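Local atomic coordinates of putative transcriptional regulator protein (Vibrio parahaemolyticus, PDB entry 3ER6), a protein that probably binds DNA sequence-specifically as a transcription regulator of the AraC type, this chain comprising its DJ-1/PfpI-like portion without the DNA-binding region. Residues 8-21 with 44-58. The protein carries 1 engineered substitution. Residues are numbered along the deposited sequence; the frame is centred on the assembly and turned at random.
Sequences NLRVVALAPTGRYF and MTHVVTPNNRPLIGR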
ATOM      1  N   ASN A   8     -25.033  -6.959  -3.970  1.00 47.03           N
ATOM      2  CA  ASN A   8     -23.704  -7.514  -3.698  1.00 46.26           C
ATOM      3  C   ASN A   8     -22.729  -7.038  -4.771  1.00 43.37           C
ATOM      4  O   ASN A   8     -23.152  -6.726  -5.890  1.00 42.83           O
ATOM      5  CB  ASN A   8     -23.726  -9.047  -3.585  1.00 47.48           C
ATOM      6  CG  ASN A   8     -23.793  -9.536  -2.116  1.00 52.28           C
ATOM      7  OD1 ASN A   8     -24.866  -9.533  -1.510  1.00 54.41           O
ATOM      8  ND2 ASN A   8     -22.631  -9.981  -1.552  1.00 54.41           N
ATOM      9  N   LEU A   9     -21.458  -6.878  -4.395  1.00 39.56           N
ATOM     10  CA  LEU A   9     -20.411  -6.452  -5.327  1.00 37.38           C
ATOM     11  C   LEU A   9     -19.210  -7.292  -4.992  1.00 35.57           C
ATOM     12  O   LEU A   9     -18.917  -7.549  -3.821  1.00 35.02           O
ATOM     13  CB  LEU A   9     -20.050  -4.981  -5.135  1.00 38.63           C
ATOM     14  CG  LEU A   9     -21.120  -3.978  -5.545  1.00 40.95           C
ATOM     15  CD1 LEU A   9     -20.604  -2.558  -5.249  1.00 46.68           C
ATOM     16  CD2 LEU A   9     -21.489  -4.158  -7.019  1.00 44.10           C
ATOM     17  N   ARG A  10     -18.537  -7.752  -6.017  1.00 33.63           N
ATOM     18  CA  ARG A  10     -17.362  -8.581  -5.840  1.00 32.04           C
ATOM     19  C   ARG A  10     -16.129  -7.935  -6.446  1.00 30.75           C
ATOM     20  O   ARG A  10     -16.161  -7.504  -7.605  1.00 28.66           O
ATOM     21  CB  ARG A  10     -17.566  -9.926  -6.528  1.00 31.02           C
ATOM     22  CG  ARG A  10     -16.302 -10.798  -6.444  1.00 31.36           C
ATOM     23  CD  ARG A  10     -16.563 -12.155  -7.146  1.00 34.57           C
ATOM     24  NE  ARG A  10     -17.474 -12.978  -6.331  1.00 32.93           N
ATOM     25  CZ  ARG A  10     -18.265 -13.952  -6.814  1.00 37.55           C
ATOM     26  NH1 ARG A  10     -18.253 -14.232  -8.120  1.00 34.89           N
ATOM     27  NH2 ARG A  10     -19.063 -14.660  -5.982  1.00 37.50           N
ATOM     28  N   VAL A  11     -15.047  -7.888  -5.668  1.00 28.73           N
ATOM     29  CA  VAL A  11     -13.757  -7.481  -6.225  1.00 27.99           C
ATOM     30  C   VAL A  11     -12.808  -8.668  -6.149  1.00 27.01           C
ATOM     31  O   VAL A  11     -12.699  -9.293  -5.082  1.00 28.19           O
ATOM     32  CB  VAL A  11     -13.133  -6.294  -5.434  1.00 28.23           C
ATOM     33  CG1 VAL A  11     -11.749  -5.902  -6.071  1.00 24.29           C
ATOM     34  CG2 VAL A  11     -14.139  -5.063  -5.401  1.00 28.66           C
ATOM     35  N   VAL A  12     -12.201  -9.032  -7.268  1.00 26.06           N
ATOM     36  CA  VAL A  12     -11.117 -10.043  -7.224  1.00 26.89           C
ATOM     37  C   VAL A  12      -9.808  -9.270  -7.518  1.00 27.12           C
ATOM     38  O   VAL A  12      -9.746  -8.431  -8.457  1.00 27.00           O
ATOM     39  CB  VAL A  12     -11.352 -11.199  -8.248  1.00 27.54           C
ATOM     40  CG1 VAL A  12     -10.169 -12.189  -8.218  1.00 25.09           C
ATOM     41  CG2 VAL A  12     -12.727 -11.930  -7.936  1.00 25.96           C
ATOM     42  N   ALA A  13      -8.805  -9.466  -6.671  1.00 26.81           N
ATOM     43  CA  ALA A  13      -7.527  -8.764  -6.836  1.00 26.70           C
ATOM     44  C   ALA A  13      -6.409  -9.775  -7.064  1.00 27.93           C
ATOM     45  O   ALA A  13      -6.010 -10.517  -6.158  1.00 28.50           O
ATOM     46  CB  ALA A  13      -7.234  -7.916  -5.565  1.00 28.03           C
ATOM     47  N   LEU A  14      -5.911  -9.830  -8.290  1.00 26.11           N
ATOM     48  CA  LEU A  14      -4.809 -10.681  -8.637  1.00 27.49           C
ATOM     49  C   LEU A  14      -3.489  -9.990  -8.303  1.00 26.85           C
ATOM     50  O   LEU A  14      -3.189  -8.901  -8.845  1.00 26.50           O
ATOM     51  CB  LEU A  14      -4.857 -10.965 -10.141  1.00 27.23           C
ATOM     52  CG  LEU A  14      -3.692 -11.752 -10.726  1.00 27.35           C
ATOM     53  CD1 LEU A  14      -3.709 -13.243 -10.182  1.00 28.45           C
ATOM     54  CD2 LEU A  14      -3.805 -11.674 -12.226  1.00 28.91           C
ATOM     55  N   ALA A  15      -2.700 -10.648  -7.435  1.00 27.82           N
ATOM     56  CA  ALA A  15      -1.385 -10.134  -6.989  1.00 26.80           C
ATOM     57  C   ALA A  15      -0.338 -11.038  -7.596  1.00 26.79           C
ATOM     58  O   ALA A  15      -0.111 -12.161  -7.133  1.00 26.80           O
ATOM     59  CB  ALA A  15      -1.323 -10.136  -5.396  1.00 28.12           C
ATOM     60  N   PRO A  16       0.248 -10.613  -8.715  1.00 25.92           N
ATOM     61  CA  PRO A  16       1.170 -11.493  -9.381  1.00 27.79           C
ATOM     62  C   PRO A  16       2.502 -11.800  -8.660  1.00 29.75           C
ATOM     63  O   PRO A  16       3.088 -12.821  -8.939  1.00 30.44           O
ATOM     64  CB  PRO A  16       1.438 -10.780 -10.703  1.00 28.87           C
ATOM     65  CG  PRO A  16       0.080 -10.086 -11.009  1.00 26.85           C
ATOM     66  CD  PRO A  16      -0.255  -9.522  -9.579  1.00 24.86           C
ATOM     67  N   THR A  17       2.973 -10.936  -7.769  1.00 29.37           N
ATOM     68  CA  THR A  17       4.276 -11.149  -7.116  1.00 28.63           C
ATOM     69  C   THR A  17       4.349 -10.554  -5.718  1.00 27.78           C
ATOM     70  O   THR A  17       3.923  -9.404  -5.499  1.00 26.84           O
ATOM     71  CB  THR A  17       5.470 -10.596  -7.990  1.00 28.46           C
ATOM     72  OG1 THR A  17       6.709 -10.714  -7.255  1.00 29.34           O
ATOM     73  CG2 THR A  17       5.295  -9.180  -8.330  1.00 29.74           C
ATOM     74  N   GLY A  18       4.949 -11.293  -4.773  1.00 28.52           N
ATOM     75  CA  GLY A  18       5.144 -10.767  -3.439  1.00 28.01           C
ATOM     76  C   GLY A  18       6.236  -9.694  -3.377  1.00 27.81           C
ATOM     77  O   GLY A  18       6.386  -9.018  -2.384  1.00 29.64           O
ATOM     78  N   ARG A  19       6.971  -9.494  -4.447  1.00 28.06           N
ATOM     79  CA  ARG A  19       7.922  -8.387  -4.490  1.00 27.23           C
ATOM     80  C   ARG A  19       7.225  -7.023  -4.480  1.00 26.76           C
ATOM     81  O   ARG A  19       7.778  -6.037  -3.950  1.00 26.98           O
ATOM     82  CB  ARG A  19       8.816  -8.514  -5.737  1.00 26.21           C
ATOM     83  CG  ARG A  19       9.675  -9.839  -5.837  1.00 31.09           C
ATOM     84  CD  ARG A  19      10.745  -9.967  -4.705  1.00 35.21           C
ATOM     85  NE  ARG A  19      10.137 -10.507  -3.482  1.00 37.44           N
ATOM     86  CZ  ARG A  19      10.718 -10.473  -2.280  1.00 38.29           C
ATOM     87  NH1 ARG A  19      10.095 -10.946  -1.231  1.00 34.70           N
ATOM     88  NH2 ARG A  19      11.923  -9.934  -2.127  1.00 34.38           N
ATOM     89  N   TYR A  20       5.992  -6.975  -5.012  1.00 25.02           N
ATOM     90  CA  TYR A  20       5.279  -5.728  -5.177  1.00 26.71           C
ATOM     91  C   TYR A  20       3.807  -6.020  -5.069  1.00 26.51           C
ATOM     92  O   TYR A  20       3.105  -6.106  -6.085  1.00 26.88           O
ATOM     93  CB  TYR A  20       5.598  -5.118  -6.575  1.00 25.44           C
ATOM     94  CG  TYR A  20       7.051  -4.683  -6.639  1.00 27.16           C
ATOM     95  CD1 TYR A  20       7.490  -3.564  -5.918  1.00 27.55           C
ATOM     96  CD2 TYR A  20       7.999  -5.411  -7.383  1.00 28.28           C
ATOM     97  CE1 TYR A  20       8.866  -3.156  -5.978  1.00 28.45           C
ATOM     98  CE2 TYR A  20       9.347  -5.059  -7.406  1.00 28.54           C
ATOM     99  CZ  TYR A  20       9.778  -3.945  -6.737  1.00 28.18           C
ATOM    100  OH  TYR A  20      11.120  -3.596  -6.808  1.00 30.75           O
ATOM    101  N   PHE A  21       3.345  -6.299  -3.859  1.00 25.15           N
ATOM    102  CA  PHE A  21       1.898  -6.542  -3.675  1.00 26.42           C
ATOM    103  C   PHE A  21       1.222  -5.487  -2.809  1.00 26.77           C
ATOM    104  O   PHE A  21      -0.029  -5.480  -2.713  1.00 24.92           O
ATOM    105  CB  PHE A  21       1.603  -7.956  -3.143  1.00 26.90           C
ATOM    106  CG  PHE A  21       1.844  -8.118  -1.651  1.00 29.24           C
ATOM    107  CD1 PHE A  21       0.791  -8.167  -0.755  1.00 25.37           C
ATOM    108  CD2 PHE A  21       3.157  -8.244  -1.152  1.00 29.42           C
ATOM    109  CE1 PHE A  21       1.022  -8.317   0.638  1.00 28.70           C
ATOM    110  CE2 PHE A  21       3.382  -8.420   0.220  1.00 31.94           C
ATOM    111  CZ  PHE A  21       2.311  -8.438   1.120  1.00 27.98           C
ATOM    112  N   MET A  44     -17.704  -7.834  -1.246  1.00 35.41           N
ATOM    113  CA  MET A  44     -16.791  -8.940  -0.988  1.00 36.08           C
ATOM    114  C   MET A  44     -15.540  -8.837  -1.832  1.00 34.39           C
ATOM    115  O   MET A  44     -15.609  -8.632  -3.058  1.00 33.80           O
ATOM    116  CB  MET A  44     -17.427 -10.338  -1.111  1.00 36.01           C
ATOM    117  CG  MET A  44     -18.703 -10.484  -1.933  1.00 45.21           C
ATOM    118  SD  MET A  44     -19.600 -12.085  -1.611  1.00 58.15           S
ATOM    119  CE  MET A  44     -19.038 -12.313   0.087  1.00 51.19           C
ATOM    120  N   THR A  45     -14.391  -8.939  -1.183  1.00 31.90           N
ATOM    121  CA  THR A  45     -13.113  -8.881  -1.915  1.00 30.09           C
ATOM    122  C   THR A  45     -12.281 -10.157  -1.733  1.00 29.16           C
ATOM    123  O   THR A  45     -12.414 -10.863  -0.708  1.00 28.56           O
ATOM    124  CB  THR A  45     -12.266  -7.644  -1.504  1.00 30.12           C
ATOM    125  OG1 THR A  45     -11.744  -7.854  -0.198  1.00 30.41           O
ATOM    126  CG2 THR A  45     -13.137  -6.345  -1.487  1.00 29.57           C
ATOM    127  N   HIS A  46     -11.454 -10.482  -2.726  1.00 29.29           N
ATOM    128  CA  HIS A  46     -10.634 -11.701  -2.659  1.00 28.80           C
ATOM    129  C   HIS A  46      -9.288 -11.446  -3.276  1.00 28.51           C
ATOM    130  O   HIS A  46      -9.229 -11.037  -4.429  1.00 30.61           O
ATOM    131  CB  HIS A  46     -11.302 -12.890  -3.420  1.00 28.59           C
ATOM    132  CG  HIS A  46     -12.754 -13.082  -3.094  1.00 27.63           C
ATOM    133  ND1 HIS A  46     -13.182 -13.983  -2.149  1.00 32.15           N
ATOM    134  CD2 HIS A  46     -13.872 -12.471  -3.572  1.00 29.97           C
ATOM    135  CE1 HIS A  46     -14.498 -13.933  -2.055  1.00 34.82           C
ATOM    136  NE2 HIS A  46     -14.946 -13.029  -2.916  1.00 34.60           N
ATOM    137  N   VAL A  47      -8.217 -11.670  -2.519  1.00 26.76           N
ATOM    138  CA  VAL A  47      -6.892 -11.747  -3.129  1.00 27.50           C
ATOM    139  C   VAL A  47      -6.645 -13.139  -3.711  1.00 26.69           C
ATOM    140  O   VAL A  47      -6.867 -14.155  -3.035  1.00 28.76           O
ATOM    141  CB  VAL A  47      -5.784 -11.368  -2.105  1.00 28.36           C
ATOM    142  CG1 VAL A  47      -4.410 -11.659  -2.647  1.00 27.09           C
ATOM    143  CG2 VAL A  47      -5.939  -9.843  -1.698  1.00 27.50           C
ATOM    144  N   VAL A  48      -6.176 -13.183  -4.941  1.00 25.51           N
ATOM    145  CA  VAL A  48      -5.755 -14.428  -5.614  1.00 27.44           C
ATOM    146  C   VAL A  48      -4.357 -14.291  -6.202  1.00 27.18           C
ATOM    147  O   VAL A  48      -3.904 -13.174  -6.494  1.00 29.63           O
ATOM    148  CB  VAL A  48      -6.734 -14.875  -6.755  1.00 27.73           C
ATOM    149  CG1 VAL A  48      -8.098 -15.221  -6.136  1.00 27.73           C
ATOM    150  CG2 VAL A  48      -6.830 -13.787  -7.854  1.00 27.78           C
ATOM    151  N   THR A  49      -3.652 -15.411  -6.312  1.00 27.27           N
ATOM    152  CA  THR A  49      -2.302 -15.397  -6.831  1.00 28.26           C
ATOM    153  C   THR A  49      -2.258 -16.281  -8.069  1.00 29.08           C
ATOM    154  O   THR A  49      -3.086 -17.186  -8.247  1.00 28.35           O
ATOM    155  CB  THR A  49      -1.272 -15.866  -5.786  1.00 28.97           C
ATOM    156  OG1 THR A  49      -1.442 -17.285  -5.575  1.00 26.21           O
ATOM    157  CG2 THR A  49      -1.393 -15.022  -4.407  1.00 26.19           C
ATOM    158  N   PRO A  50      -1.306 -16.007  -8.967  1.00 31.06           N
ATOM    159  CA  PRO A  50      -1.327 -16.651 -10.274  1.00 32.15           C
ATOM    160  C   PRO A  50      -1.324 -18.180 -10.263  1.00 32.85           C
ATOM    161  O   PRO A  50      -1.947 -18.792 -11.163  1.00 32.39           O
ATOM    162  CB  PRO A  50      -0.075 -16.107 -10.992  1.00 33.32           C
ATOM    163  CG  PRO A  50       0.308 -14.845 -10.250  1.00 34.15           C
ATOM    164  CD  PRO A  50      -0.144 -15.101  -8.778  1.00 31.24           C
ATOM    165  N   ASN A  51      -0.644 -18.781  -9.288  1.00 31.93           N
ATOM    166  CA  ASN A  51      -0.584 -20.239  -9.149  1.00 34.44           C
ATOM    167  C   ASN A  51      -1.354 -20.663  -7.896  1.00 33.16           C
ATOM    168  O   ASN A  51      -1.256 -21.806  -7.446  1.00 35.25           O
ATOM    169  CB  ASN A  51       0.903 -20.663  -9.040  1.00 34.29           C
ATOM    170  CG  ASN A  51       1.662 -19.866  -7.922  1.00 38.77           C
ATOM    171  OD1 ASN A  51       1.084 -18.996  -7.207  1.00 36.41           O
ATOM    172  ND2 ASN A  51       2.956 -20.164  -7.768  1.00 40.19           N
ATOM    173  N   ASN A  52      -2.135 -19.749  -7.331  1.00 31.38           N
ATOM    174  CA  ASN A  52      -2.877 -20.003  -6.072  1.00 30.30           C
ATOM    175  C   ASN A  52      -1.955 -20.454  -4.925  1.00 31.30           C
ATOM    176  O   ASN A  52      -2.422 -21.113  -3.943  1.00 32.59           O
ATOM    177  CB  ASN A  52      -4.030 -21.022  -6.301  1.00 30.11           C
ATOM    178  CG  ASN A  52      -4.962 -20.602  -7.440  1.00 31.23           C
ATOM    179  OD1 ASN A  52      -5.512 -19.509  -7.402  1.00 29.94           O
ATOM    180  ND2 ASN A  52      -5.157 -21.479  -8.448  1.00 31.86           N
ATOM    181  N   ARG A  53      -0.668 -20.118  -5.023  1.00 30.68           N
ATOM    182  CA  ARG A  53       0.280 -20.388  -3.896  1.00 32.29           C
ATOM    183  C   ARG A  53       0.440 -19.115  -3.059  1.00 31.54           C
ATOM    184  O   ARG A  53       0.108 -18.053  -3.533  1.00 31.37           O
ATOM    185  CB  ARG A  53       1.667 -20.816  -4.437  1.00 31.28           C
ATOM    186  CG  ARG A  53       1.646 -22.044  -5.391  1.00 34.67           C
ATOM    187  CD  ARG A  53       1.341 -23.332  -4.685  1.00 38.26           C
ATOM    188  NE  ARG A  53       2.423 -23.623  -3.748  1.00 35.30           N
ATOM    189  CZ  ARG A  53       2.285 -24.318  -2.618  1.00 44.29           C
ATOM    190  NH1 ARG A  53       1.098 -24.852  -2.284  1.00 42.26           N
ATOM    191  NH2 ARG A  53       3.344 -24.474  -1.820  1.00 42.64           N
ATOM    192  N   PRO A  54       0.991 -19.219  -1.837  1.00 30.99           N
ATOM    193  CA  PRO A  54       1.294 -18.046  -1.019  1.00 30.42           C
ATOM    194  C   PRO A  54       2.266 -17.085  -1.747  1.00 28.58           C
ATOM    195  O   PRO A  54       3.072 -17.525  -2.568  1.00 28.68           O
ATOM    196  CB  PRO A  54       2.058 -18.626   0.179  1.00 29.29           C
ATOM    197  CG  PRO A  54       1.613 -20.048   0.283  1.00 31.96           C
ATOM    198  CD  PRO A  54       1.306 -20.489  -1.157  1.00 31.71           C
ATOM    199  N   LEU A  55       2.137 -15.800  -1.465  1.00 26.26           N
ATOM    200  CA  LEU A  55       3.093 -14.856  -1.966  1.00 28.70           C
ATOM    201  C   LEU A  55       4.169 -14.863  -0.920  1.00 26.61           C
ATOM    202  O   LEU A  55       3.868 -14.938   0.276  1.00 29.52           O
ATOM    203  CB  LEU A  55       2.510 -13.439  -2.065  1.00 27.83           C
ATOM    204  CG  LEU A  55       1.468 -13.211  -3.191  1.00 33.11           C
ATOM    205  CD1 LEU A  55       1.276 -11.754  -3.269  1.00 35.26           C
ATOM    206  CD2 LEU A  55       1.937 -13.742  -4.519  1.00 31.37           C
ATOM    207  N   ILE A  56       5.385 -14.644  -1.359  1.00 27.77           N
ATOM    208  CA  ILE A  56       6.501 -14.402  -0.420  1.00 27.38           C
ATOM    209  C   ILE A  56       6.773 -12.878  -0.461  1.00 26.78           C
ATOM    210  O   ILE A  56       7.243 -12.359  -1.460  1.00 27.25           O
ATOM    211  CB  ILE A  56       7.708 -15.201  -0.861  1.00 28.41           C
ATOM    212  CG1 ILE A  56       7.326 -16.714  -0.949  1.00 29.32           C
ATOM    213  CG2 ILE A  56       8.908 -14.912   0.133  1.00 27.87           C
ATOM    214  CD1 ILE A  56       6.881 -17.274   0.479  1.00 30.47           C
ATOM    215  N   GLY A  57       6.434 -12.178   0.611  1.00 26.67           N
ATOM    216  CA  GLY A  57       6.508 -10.714   0.653  1.00 27.21           C
ATOM    217  C   GLY A  57       7.836 -10.305   1.267  1.00 27.03           C
ATOM    218  O   GLY A  57       8.648 -11.158   1.664  1.00 29.40           O
ATOM    219  N   ARG A  58       8.091  -9.010   1.301  1.00 29.45           N
ATOM    220  CA  ARG A  58       9.305  -8.509   1.898  1.00 29.39           C
ATOM    221  C   ARG A  58       9.207  -8.572   3.411  1.00 29.40           C
ATOM    222  O   ARG A  58       8.138  -8.734   3.958  1.00 27.65           O
ATOM    223  CB  ARG A  58       9.510  -7.102   1.405  1.00 32.08           C
ATOM    224  CG  ARG A  58       9.894  -7.171  -0.115  1.00 31.25           C
ATOM    225  CD  ARG A  58       9.915  -5.858  -0.654  1.00 33.64           C
ATOM    226  NE  ARG A  58       9.958  -5.821  -2.119  1.00 29.88           N
ATOM    227  CZ  ARG A  58      11.051  -5.882  -2.886  1.00 33.63           C
ATOM    228  NH1 ARG A  58      12.282  -6.102  -2.396  1.00 28.34           N
ATOM    229  NH2 ARG A  58      10.888  -5.749  -4.195  1.00 29.61           N
TER
HETATM  230  O   HOH W   1     -17.540 -13.121  -3.528  1.00 48.52           O
HETATM  231  O   HOH W   2       6.377  -6.935  -0.663  1.00 30.06           O
HETATM  232  O   HOH W   3       5.674 -14.042  -4.413  1.00 42.16           O
HETATM  233  O   HOH W   4       8.090 -12.570  -4.061  1.00 31.16           O
HETATM  234  O   HOH W   5      12.972  -6.307  -6.076  1.00 48.93           O
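Six backbone hydrogen bonds, from Met-44 N to Leu-9 O through to Ala-15 N to Val-48 O, join strands 9-14 and 44-48 in parallel register, axes 13° apart. Helix 22-37 connects them, so the pair is a beta-alpha-beta crossover at the edge of this chain's central sheet, in the DJ-1/PfpI-like domain; Val-47 also bonds through its backbone to the second subunit. That helix covers the face bearing Val-11, Ala-13 and Val-47.

On the other face, beyond the polar end formed by Arg-10 and His-46, contacts are apolar: Val-12 CG1 lies 3.7 Å from Val-48 CG2, and Leu-14 CD1 reaches the same methyl. Leu-55 CD1 rests against both Ala-15 CB (3.7 Å) and Phe-21 CB (3.8 Å).

Polar side-chain contacts between the loops centre on Arg-58. Its chain, extended from CG to NE, brings the guanidinium side-on to Arg-19 O: NE donates at 2.9 Å, in the carbonyl plane on a lone pair, and NH2 at 3.1 Å, tilted from it. The same guanidinium turns its edge to the Tyr-20 ring, NH2 over the ring face, in a cation-pi contact (CZ 4.9 Å from the centroid, planes 62° apart). Bent at chi2 and chi3, Arg-19 folds back so that NH1 donates almost straight (175°) to Ile-56 O, 3.2 Å away. Water 1 links Arg-10 NE and His-46 NE2, while Arg-10 NH1 bonds to Phe-74 O.

Arg-19 NH2 and Arg-58 NH1 approach to 3.9 Å, a repulsion probably offset by the salt bridge from Arg-58 NH1 to Glu-32 of the second subunit; the chemistry thus ties this loop pairing to the dimer interface.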